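Local atomic coordinates of putative N-acetylneuraminate lyase ([Ruminococcus] gnavus ATCC 29149, PDB entry 6RB7), a protein that is a putative lyase of the dihydrodipicolinate synthetase family, built as a parallel beta/alpha barrel and assembled from four copies of the chain. Residues Ile110-Cys115 against Ala137-Ile142; Asp166-Asn171 against Gly196-Ser201; Cys281-Asn286 against Asp315-Ile320. All coordinates share one frame; numbering follows the deposited sequence.

From the N terminus, the chain builds the parallel strands of a (beta/alpha)8 barrel, and the three contacts follow one another along it without nesting or crossing. Interaction 1 closes first, around helix 118-130, pairing strands 108-112 and 135-138. Interaction 2 then ties strand 166-171 to strand 194-199, across helices 173-176 and 182-188. The two are neighbours in the sheet, joined by probable hydrogen bonds from Tyr170 N to Ala138 O and from Ala138 N to Val168 O. Interaction 3 comes last, its centre about 29 Å from that of interaction 1 and about 31 Å from that of interaction 2; it joins the turn between helices 263-281 and 287-299 to helix 317-335 near its start.

Interaction 1. Residues Ile110-Cys115 against Ala137-Ile142; sequences IAHVAC and AAIPPI
Two neighbouring parallel strands of the (beta/alpha)8 barrel meet here, at the end of a beta-alpha-beta unit in which helix 118-130 carries the chain from His112 and its strand over to Ala137. Ala137 gives and takes one backbone bond each: its N donates to Ala111 O at 2.9 Å, and its O receives Val113 N, also at 2.9 Å. The two bonds differ in approach. Ala137 N stands 41° out of the carbonyl plane of Ala111, whereas Val113 N is tilted only 17° from that of Ala137. His112 CA adds a CA-H...O contact to Ala137 O, and Ile110 CG2 rests against Ala137 CB.

Past the paired residues, the His112 side chain supplies the next bond to the second segment. With CG anti to the backbone N (chi1 179°), the ring of His112 is laid along the second segment, and NE2 accepts the N-H of Ile139 at 3.1 Å, practically in the ring plane. At the other nitrogen, ND1 bonds to the backbone O of Asn78, so the ring is gripped at two corners and its rotation is fixed. The Ile139 side chain crosses the imidazole at about a right angle, CG1 coming to 3.6 Å from NE2. Ala114 CB fills the place next to it, touching Ile139 CG1 and, equally, Ala138 CB at 3.8 Å. Beyond Ile139 the segments separate. Helix 148-160 lies against Val113, Ala114 and Ala138, and Tyr143 of the second subunit packs on Ile139. A water joins the two segments there: it donates to Pro140 O at 2.8 Å and, weakly, to Cys115 O at 3.3 Å.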
loop_
_atom_site.group_PDB
_atom_site.type_symbol
_atom_site.label_atom_id
_atom_site.label_comp_id
_atom_site.label_asym_id
_atom_site.label_seq_id
_atom_site.Cartn_x
_atom_site.Cartn_y
_atom_site.Cartn_z
ATOM N N ILE A 110 -8.625 -1.873 -31.462
ATOM C CA ILE A 110 -8.365 -2.791 -30.341
ATOM C C ILE A 110 -9.621 -2.769 -29.482
ATOM O O ILE A 110 -10.007 -1.687 -29.003
ATOM C CB ILE A 110 -7.138 -2.345 -29.536
ATOM C CG1 ILE A 110 -5.877 -2.213 -30.386
ATOM C CG2 ILE A 110 -6.947 -3.285 -28.344
ATOM C CD1 ILE A 110 -4.705 -1.599 -29.651
ATOM N N ALA A 111 -10.283 -3.907 -29.341
ATOM C CA ALA A 111 -11.529 -4.027 -28.550
ATOM C C ALA A 111 -11.211 -4.655 -27.192
ATOM O O ALA A 111 -10.810 -5.799 -27.125
ATOM C CB ALA A 111 -12.553 -4.837 -29.281
ATOM N N HIS A 112 -11.310 -3.858 -26.137
ATOM C CA HIS A 112 -11.214 -4.358 -24.756
ATOM C C HIS A 112 -12.468 -5.154 -24.450
ATOM O O HIS A 112 -13.574 -4.582 -24.550
ATOM C CB HIS A 112 -11.011 -3.201 -23.787
ATOM C CG HIS A 112 -10.926 -3.716 -22.379
ATOM N ND1 HIS A 112 -11.958 -3.548 -21.486
ATOM C CD2 HIS A 112 -9.985 -4.471 -21.770
ATOM C CE1 HIS A 112 -11.600 -4.127 -20.338
ATOM N NE2 HIS A 112 -10.412 -4.757 -20.502
ATOM N N VAL A 113 -12.310 -6.448 -24.122
ATOM C CA VAL A 113 -13.469 -7.361 -23.987
ATOM C C VAL A 113 -13.584 -7.934 -22.587
ATOM O O VAL A 113 -14.528 -8.700 -22.351
ATOM C CB VAL A 113 -13.385 -8.465 -25.046
ATOM C CG1 VAL A 113 -13.541 -7.900 -26.452
ATOM C CG2 VAL A 113 -12.162 -9.348 -24.882
ATOM N N ALA A 114 -12.727 -7.558 -21.651
ATOM C CA ALA A 114 -12.788 -8.133 -20.291
ATOM C C ALA A 114 -14.054 -7.628 -19.596
ATOM O O ALA A 114 -14.352 -6.395 -19.579
ATOM C CB ALA A 114 -11.550 -7.793 -19.503
ATOM N N CYS A 115 -14.719 -8.564 -18.946
ATOM C CA CYS A 115 -15.884 -8.363 -18.079
ATOM C C CYS A 115 -15.586 -8.986 -16.717
ATOM O O CYS A 115 -14.606 -9.682 -16.525
ATOM C CB CYS A 115 -17.112 -9.061 -18.648
ATOM S SG CYS A 115 -17.557 -8.430 -20.287
ATOM N N ALA A 137 -8.322 -6.950 -26.143
ATOM C CA ALA A 137 -7.550 -6.630 -24.929
ATOM C C ALA A 137 -8.300 -7.059 -23.690
ATOM O O ALA A 137 -9.540 -7.178 -23.716
ATOM C CB ALA A 137 -7.232 -5.156 -24.872
ATOM N N ALA A 138 -7.578 -7.226 -22.577
ATOM C CA ALA A 138 -8.221 -7.591 -21.302
ATOM C C ALA A 138 -7.377 -7.083 -20.132
ATOM O O ALA A 138 -6.194 -7.403 -20.037
ATOM C CB ALA A 138 -8.409 -9.071 -21.215
ATOM N N ILE A 139 -8.046 -6.335 -19.261
ATOM C CA ILE A 139 -7.567 -6.160 -17.864
ATOM C C ILE A 139 -7.555 -7.513 -17.176
ATOM O O ILE A 139 -8.143 -8.491 -17.675
ATOM C CB ILE A 139 -8.419 -5.128 -17.123
ATOM C CG1 ILE A 139 -9.882 -5.539 -16.998
ATOM C CG2 ILE A 139 -8.240 -3.749 -17.735
ATOM C CD1 ILE A 139 -10.636 -4.714 -15.983
ATOM N N PRO A 140 -6.922 -7.638 -16.019
ATOM C CA PRO A 140 -7.029 -8.846 -15.228
ATOM C C PRO A 140 -8.407 -8.947 -14.584
ATOM O O PRO A 140 -9.202 -7.990 -14.536
ATOM C CB PRO A 140 -5.981 -8.674 -14.103
ATOM C CG PRO A 140 -5.205 -7.441 -14.445
ATOM C CD PRO A 140 -6.111 -6.620 -15.328
ATOM N N PRO A 141 -8.688 -10.101 -13.939
ATOM C CA PRO A 141 -9.821 -10.192 -13.027
ATOM C C PRO A 141 -9.696 -9.129 -11.930
ATOM O O PRO A 141 -8.586 -8.818 -11.486
ATOM C CB PRO A 141 -9.696 -11.597 -12.440
ATOM C CG PRO A 141 -8.876 -12.367 -13.477
ATOM C CD PRO A 141 -7.886 -11.342 -13.998
ATOM N N ILE A 142 -10.825 -8.592 -11.519
ATOM C CA ILE A 142 -10.861 -7.480 -10.533
ATOM C C ILE A 142 -11.537 -7.913 -9.220
ATOM O O ILE A 142 -12.161 -8.993 -9.161
ATOM C CB ILE A 142 -11.565 -6.243 -11.121
ATOM C CG1 ILE A 142 -13.043 -6.464 -11.410
ATOM C CG2 ILE A 142 -10.801 -5.812 -12.363
ATOM C CD1 ILE A 142 -13.783 -5.205 -11.714
HETATM O O HOH W 1 -11.947 -8.242 -15.149
#

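Interaction 2. Residues Asp166-Asn171 against Gly196-Ser201. Unlike the reference sequence in segment 196-201: Ala198 (reference Lys).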
loop_
_atom_site.group_PDB
_atom_site.type_symbol
_atom_site.label_atom_id
_atom_site.label_comp_id
_atom_site.label_asym_id
_atom_site.label_seq_id
_atom_site.Cartn_x
_atom_site.Cartn_y
_atom_site.Cartn_z
ATOM N N ASP A 166 -5.185 -11.052 -32.526
ATOM C CA ASP A 166 -4.124 -10.514 -31.645
ATOM C C ASP A 166 -4.700 -10.183 -30.255
ATOM O O ASP A 166 -5.845 -9.723 -30.145
ATOM C CB ASP A 166 -3.497 -9.266 -32.226
ATOM C CG ASP A 166 -2.684 -9.465 -33.497
ATOM O OD1 ASP A 166 -2.328 -10.621 -33.826
ATOM O OD2 ASP A 166 -2.390 -8.463 -34.134
ATOM N N PHE A 167 -3.896 -10.388 -29.216
ATOM C CA PHE A 167 -4.352 -10.236 -27.814
ATOM C C PHE A 167 -3.374 -9.309 -27.085
ATOM O O PHE A 167 -2.145 -9.556 -27.047
ATOM C CB PHE A 167 -4.427 -11.575 -27.108
ATOM C CG PHE A 167 -5.065 -11.537 -25.747
ATOM C CD1 PHE A 167 -4.348 -11.150 -24.626
ATOM C CD2 PHE A 167 -6.378 -11.937 -25.585
ATOM C CE1 PHE A 167 -4.952 -11.145 -23.373
ATOM C CE2 PHE A 167 -6.984 -11.910 -24.335
ATOM C CZ PHE A 167 -6.265 -11.527 -23.234
ATOM N N VAL A 168 -3.925 -8.295 -26.439
ATOM C CA VAL A 168 -3.182 -7.310 -25.590
ATOM C C VAL A 168 -3.577 -7.468 -24.132
ATOM O O VAL A 168 -4.765 -7.326 -23.788
ATOM C CB VAL A 168 -3.431 -5.874 -26.054
ATOM C CG1 VAL A 168 -2.681 -4.878 -25.197
ATOM C CG2 VAL A 168 -3.052 -5.685 -27.528
ATOM N N ILE A 169 -2.589 -7.688 -23.256
ATOM C CA ILE A 169 -2.826 -7.678 -21.797
ATOM C C ILE A 169 -2.842 -6.228 -21.340
ATOM O O ILE A 169 -1.908 -5.495 -21.709
ATOM C CB ILE A 169 -1.687 -8.433 -21.102
ATOM C CG1 ILE A 169 -1.645 -9.889 -21.544
ATOM C CG2 ILE A 169 -1.771 -8.257 -19.592
ATOM C CD1 ILE A 169 -0.297 -10.531 -21.256
ATOM N N TYR A 170 -3.814 -5.835 -20.534
ATOM C CA TYR A 170 -3.865 -4.469 -19.971
ATOM C C TYR A 170 -3.436 -4.551 -18.512
ATOM O O TYR A 170 -4.190 -5.087 -17.670
ATOM C CB TYR A 170 -5.223 -3.830 -20.195
ATOM C CG TYR A 170 -5.206 -2.330 -20.056
ATOM C CD1 TYR A 170 -5.003 -1.741 -18.840
ATOM C CD2 TYR A 170 -5.359 -1.498 -21.164
ATOM C CE1 TYR A 170 -5.016 -0.362 -18.695
ATOM C CE2 TYR A 170 -5.293 -0.118 -21.038
ATOM C CZ TYR A 170 -5.083 0.451 -19.806
ATOM O OH TYR A 170 -5.048 1.817 -19.635
ATOM N N ASN A 171 -2.247 -3.999 -18.201
ATOM C CA ASN A 171 -1.691 -4.017 -16.830
ATOM C C ASN A 171 -2.086 -2.735 -16.115
ATOM O O ASN A 171 -1.676 -1.664 -16.542
ATOM C CB ASN A 171 -0.181 -4.214 -16.866
ATOM C CG ASN A 171 0.428 -4.382 -15.500
ATOM O OD1 ASN A 171 -0.122 -5.120 -14.686
ATOM N ND2 ASN A 171 1.536 -3.685 -15.230
ATOM N N GLY A 196 1.499 -8.299 -26.773
ATOM C CA GLY A 196 2.127 -7.355 -25.847
ATOM C C GLY A 196 1.185 -6.837 -24.799
ATOM O O GLY A 196 0.263 -7.543 -24.411
ATOM N N VAL A 197 1.540 -5.688 -24.255
ATOM C CA VAL A 197 1.031 -5.203 -22.950
ATOM C C VAL A 197 0.712 -3.719 -23.094
ATOM O O VAL A 197 1.597 -2.969 -23.515
ATOM C CB VAL A 197 2.036 -5.379 -21.805
ATOM C CG1 VAL A 197 1.455 -4.920 -20.490
ATOM C CG2 VAL A 197 2.538 -6.804 -21.726
ATOM N N ALA A 198 -0.483 -3.317 -22.726
ATOM C CA ALA A 198 -0.803 -1.912 -22.469
ATOM C C ALA A 198 -0.518 -1.643 -21.005
ATOM O O ALA A 198 -1.198 -2.243 -20.140
ATOM C CB ALA A 198 -2.210 -1.601 -22.868
ATOM N N ASN A 199 0.526 -0.880 -20.729
ATOM C CA ASN A 199 1.023 -0.750 -19.340
ATOM C C ASN A 199 0.554 0.559 -18.729
ATOM O O ASN A 199 1.071 1.634 -19.122
ATOM C CB ASN A 199 2.533 -0.821 -19.260
ATOM C CG ASN A 199 2.913 -0.972 -17.805
ATOM O OD1 ASN A 199 2.533 -1.975 -17.208
ATOM N ND2 ASN A 199 3.516 0.043 -17.202
ATOM N N SER A 200 -0.275 0.455 -17.686
ATOM C CA SER A 200 -0.795 1.648 -16.968
ATOM C C SER A 200 -0.280 1.709 -15.525
ATOM O O SER A 200 -0.656 2.656 -14.836
ATOM C CB SER A 200 -2.289 1.752 -17.017
ATOM O OG SER A 200 -2.657 2.253 -18.317
ATOM N N SER A 201 0.627 0.825 -15.123
ATOM C CA SER A 201 1.351 1.001 -13.860
ATOM C C SER A 201 2.206 2.261 -14.000
ATOM O O SER A 201 2.539 2.660 -15.124
ATOM C CB SER A 201 2.182 -0.204 -13.525
ATOM O OG SER A 201 3.338 -0.279 -14.334
#
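Gly196 opens the second segment by offering its O to Ile169 N at 3.1 Å. At Val197 the side chain turns to the face shared with Ile169 and Asn171, where CG1 meets Asn171 CB, while its CA-H points at Ile169 O. Ala198, where the reference sequence has lysine, is tied on both sides of its CA: its N donates to Ile169 O, and its O takes Asn171 N, each at 2.8 Å. Its methyl lies on the other face, touching Tyr170 CD2 at 3.6 Å and Val168 CG1 at 4.0 Å. Asn199 runs side by side with Asn171, amide planes 28° apart; OD1 receives Asn171 ND2 at 2.8 Å in an almost straight bond of 175°, nearly on the line of the C=O. Asn199 ND2 donates a hydrogen bond to Ser201 OG, which is also bonded to Asp206, while Asn171 OD1 takes Leu180 N, fixing both amides. Ser200 N then donates to Asn171 O, and its OG hydrogen-bonds to Tyr170 OH at 2.8 Å. Tyr170 reaches it because CG stands anti to N (chi1 -161°). The alternating bonds are those of adjacent parallel strands in a (beta/alpha)8 barrel.

Interaction 3. Residues Cys281-Asn286 against Asp315-Ile320; sequences CSAHGN and DEDMEI
The carboxylate of Asp317, near the start of helix 317-335, binds two consecutive backbone N-H groups, of His284 and Gly285, in the turn that links helices 263-281 and 287-299. This is the tight half of a contact in the C-terminal helical part of the fold, which follows the (beta/alpha)8 barrel. OD1 accepts His284 N at 2.8 Å with an N-H...O angle of 155°, and OD2 accepts Gly285 N at 2.9 Å. Each donor arrives on the syn side of its oxygen but tilted, by 27° and 31°, out of the carboxylate plane. OD2 has a second partner in Val314 N, just before the 315-320 segment, so three backbone N-H groups steady the buried acid and would probably help to hold it charged. CG of Asp317 is anti to its own carbonyl carbon, which brings the group toward the turn. Ala283 CB packs beside it, 3.5 Å from OD1, and His284 CB lies 3.6 Å from the same oxygen. The imidazole itself takes no part in the grip: it stacks on the ring of Tyr149 of the second subunit, whose OH also bonds to His284 O. At its far end the turn gives way to helix 287-299, which Asn286 N-caps through OD1 to Tyr288 N.

One helical turn after Asp317, the contact is looser and nearer solvent. Ile320 reaches across with apolar branches alone: CD1 comes to 3.8 Å from Ala283 CA, and CG2 stays 4.3 Å from Ala283 CB. Ser282 is exposed at this border, and its hydroxyl is turned back to bond Lys279 O in the preceding helix. Its oxygen still touches the isoleucine, Ser282 OG lying 3.7 Å from both Ile320 CG2 and Ile320 CD1.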
loop_
_atom_site.group_PDB
_atom_site.type_symbol
_atom_site.label_atom_id
_atom_site.label_comp_id
_atom_site.label_asym_id
_atom_site.label_seq_id
_atom_site.Cartn_x
_atom_site.Cartn_y
_atom_site.Cartn_z
ATOM N N CYS A 281 -8.888 17.369 -14.190
ATOM C CA CYS A 281 -9.076 16.517 -12.980
ATOM C C CYS A 281 -9.436 17.356 -11.761
ATOM O O CYS A 281 -9.773 16.758 -10.715
ATOM C CB CYS A 281 -7.812 15.713 -12.729
ATOM S SG CYS A 281 -7.580 14.395 -13.948
ATOM N N SER A 282 -9.416 18.684 -11.864
ATOM C CA SER A 282 -9.707 19.615 -10.745
ATOM C C SER A 282 -11.219 19.810 -10.552
ATOM O O SER A 282 -11.613 20.437 -9.562
ATOM C CB SER A 282 -9.000 20.925 -10.925
ATOM O OG SER A 282 -9.632 21.746 -11.905
ATOM N N ALA A 283 -12.041 19.323 -11.466
ATOM C CA ALA A 283 -13.499 19.444 -11.414
ATOM C C ALA A 283 -14.083 18.536 -10.326
ATOM O O ALA A 283 -13.481 17.507 -9.958
ATOM C CB ALA A 283 -14.095 19.141 -12.778
ATOM N N HIS A 284 -15.280 18.884 -9.889
ATOM C CA HIS A 284 -16.123 18.007 -9.045
ATOM C C HIS A 284 -16.566 16.791 -9.869
ATOM O O HIS A 284 -16.401 15.641 -9.411
ATOM C CB HIS A 284 -17.286 18.825 -8.506
ATOM C CG HIS A 284 -18.283 18.059 -7.722
ATOM N ND1 HIS A 284 -18.248 17.996 -6.349
ATOM C CD2 HIS A 284 -19.356 17.339 -8.110
ATOM C CE1 HIS A 284 -19.289 17.310 -5.935
ATOM N NE2 HIS A 284 -19.965 16.903 -6.960
ATOM N N GLY A 285 -17.102 17.018 -11.060
ATOM C CA GLY A 285 -17.473 15.960 -11.999
ATOM C C GLY A 285 -16.267 15.159 -12.431
ATOM O O GLY A 285 -15.103 15.645 -12.366
ATOM N N ASN A 286 -16.538 13.945 -12.891
ATOM C CA ASN A 286 -15.518 12.990 -13.368
ATOM C C ASN A 286 -14.756 13.592 -14.555
ATOM O O ASN A 286 -15.318 14.314 -15.394
ATOM C CB ASN A 286 -16.217 11.692 -13.735
ATOM C CG ASN A 286 -15.254 10.646 -14.249
ATOM O OD1 ASN A 286 -15.155 10.477 -15.477
ATOM N ND2 ASN A 286 -14.596 9.957 -13.319
ATOM N N ASP A 315 -22.689 22.871 -11.770
ATOM C CA ASP A 315 -22.654 24.206 -12.428
ATOM C C ASP A 315 -21.260 24.829 -12.298
ATOM O O ASP A 315 -20.770 25.404 -13.304
ATOM C CB ASP A 315 -23.708 25.144 -11.830
ATOM C CG ASP A 315 -25.135 24.657 -11.939
ATOM O OD1 ASP A 315 -25.406 23.874 -12.864
ATOM O OD2 ASP A 315 -25.965 25.108 -11.113
ATOM N N GLU A 316 -20.648 24.720 -11.118
ATOM C CA GLU A 316 -19.343 25.332 -10.776
ATOM C C GLU A 316 -18.250 24.741 -11.675
ATOM O O GLU A 316 -17.240 25.402 -11.898
ATOM C CB GLU A 316 -19.016 25.074 -9.301
ATOM C CG GLU A 316 -19.939 25.802 -8.315
ATOM C CD GLU A 316 -21.378 25.295 -8.202
ATOM O OE1 GLU A 316 -21.652 24.126 -8.608
ATOM O OE2 GLU A 316 -22.245 26.070 -7.724
ATOM N N ASP A 317 -18.467 23.562 -12.242
ATOM C CA ASP A 317 -17.435 22.960 -13.104
ATOM C C ASP A 317 -17.374 23.598 -14.491
ATOM O O ASP A 317 -16.407 23.387 -15.187
ATOM C CB ASP A 317 -17.692 21.467 -13.292
ATOM C CG ASP A 317 -17.408 20.616 -12.073
ATOM O OD1 ASP A 317 -16.557 21.037 -11.240
ATOM O OD2 ASP A 317 -18.061 19.559 -11.983
ATOM N N MET A 318 -18.401 24.334 -14.924
ATOM C CA MET A 318 -18.382 24.793 -16.342
ATOM C C MET A 318 -17.253 25.809 -16.548
ATOM O O MET A 318 -16.734 25.851 -17.659
ATOM C CB MET A 318 -19.720 25.363 -16.815
ATOM C CG MET A 318 -19.688 25.800 -18.286
ATOM S SD MET A 318 -19.358 24.482 -19.540
ATOM C CE MET A 318 -20.102 23.068 -18.727
ATOM N N GLU A 319 -16.820 26.543 -15.511
ATOM C CA GLU A 319 -15.653 27.452 -15.624
ATOM C C GLU A 319 -14.385 26.639 -15.909
ATOM O O GLU A 319 -13.537 27.044 -16.723
ATOM C CB GLU A 319 -15.448 28.203 -14.304
ATOM C CG GLU A 319 -14.468 29.358 -14.375
ATOM C CD GLU A 319 -14.755 30.504 -13.404
ATOM O OE1 GLU A 319 -14.927 30.252 -12.176
ATOM O OE2 GLU A 319 -14.814 31.660 -13.874
ATOM N N ILE A 320 -14.253 25.490 -15.243
ATOM C CA ILE A 320 -13.084 24.595 -15.427
ATOM C C ILE A 320 -13.129 23.993 -16.842
ATOM O O ILE A 320 -12.082 23.940 -17.525
ATOM C CB ILE A 320 -13.079 23.522 -14.326
ATOM C CG1 ILE A 320 -12.810 24.159 -12.959
ATOM C CG2 ILE A 320 -12.067 22.424 -14.638
ATOM C CD1 ILE A 320 -13.066 23.236 -11.763
#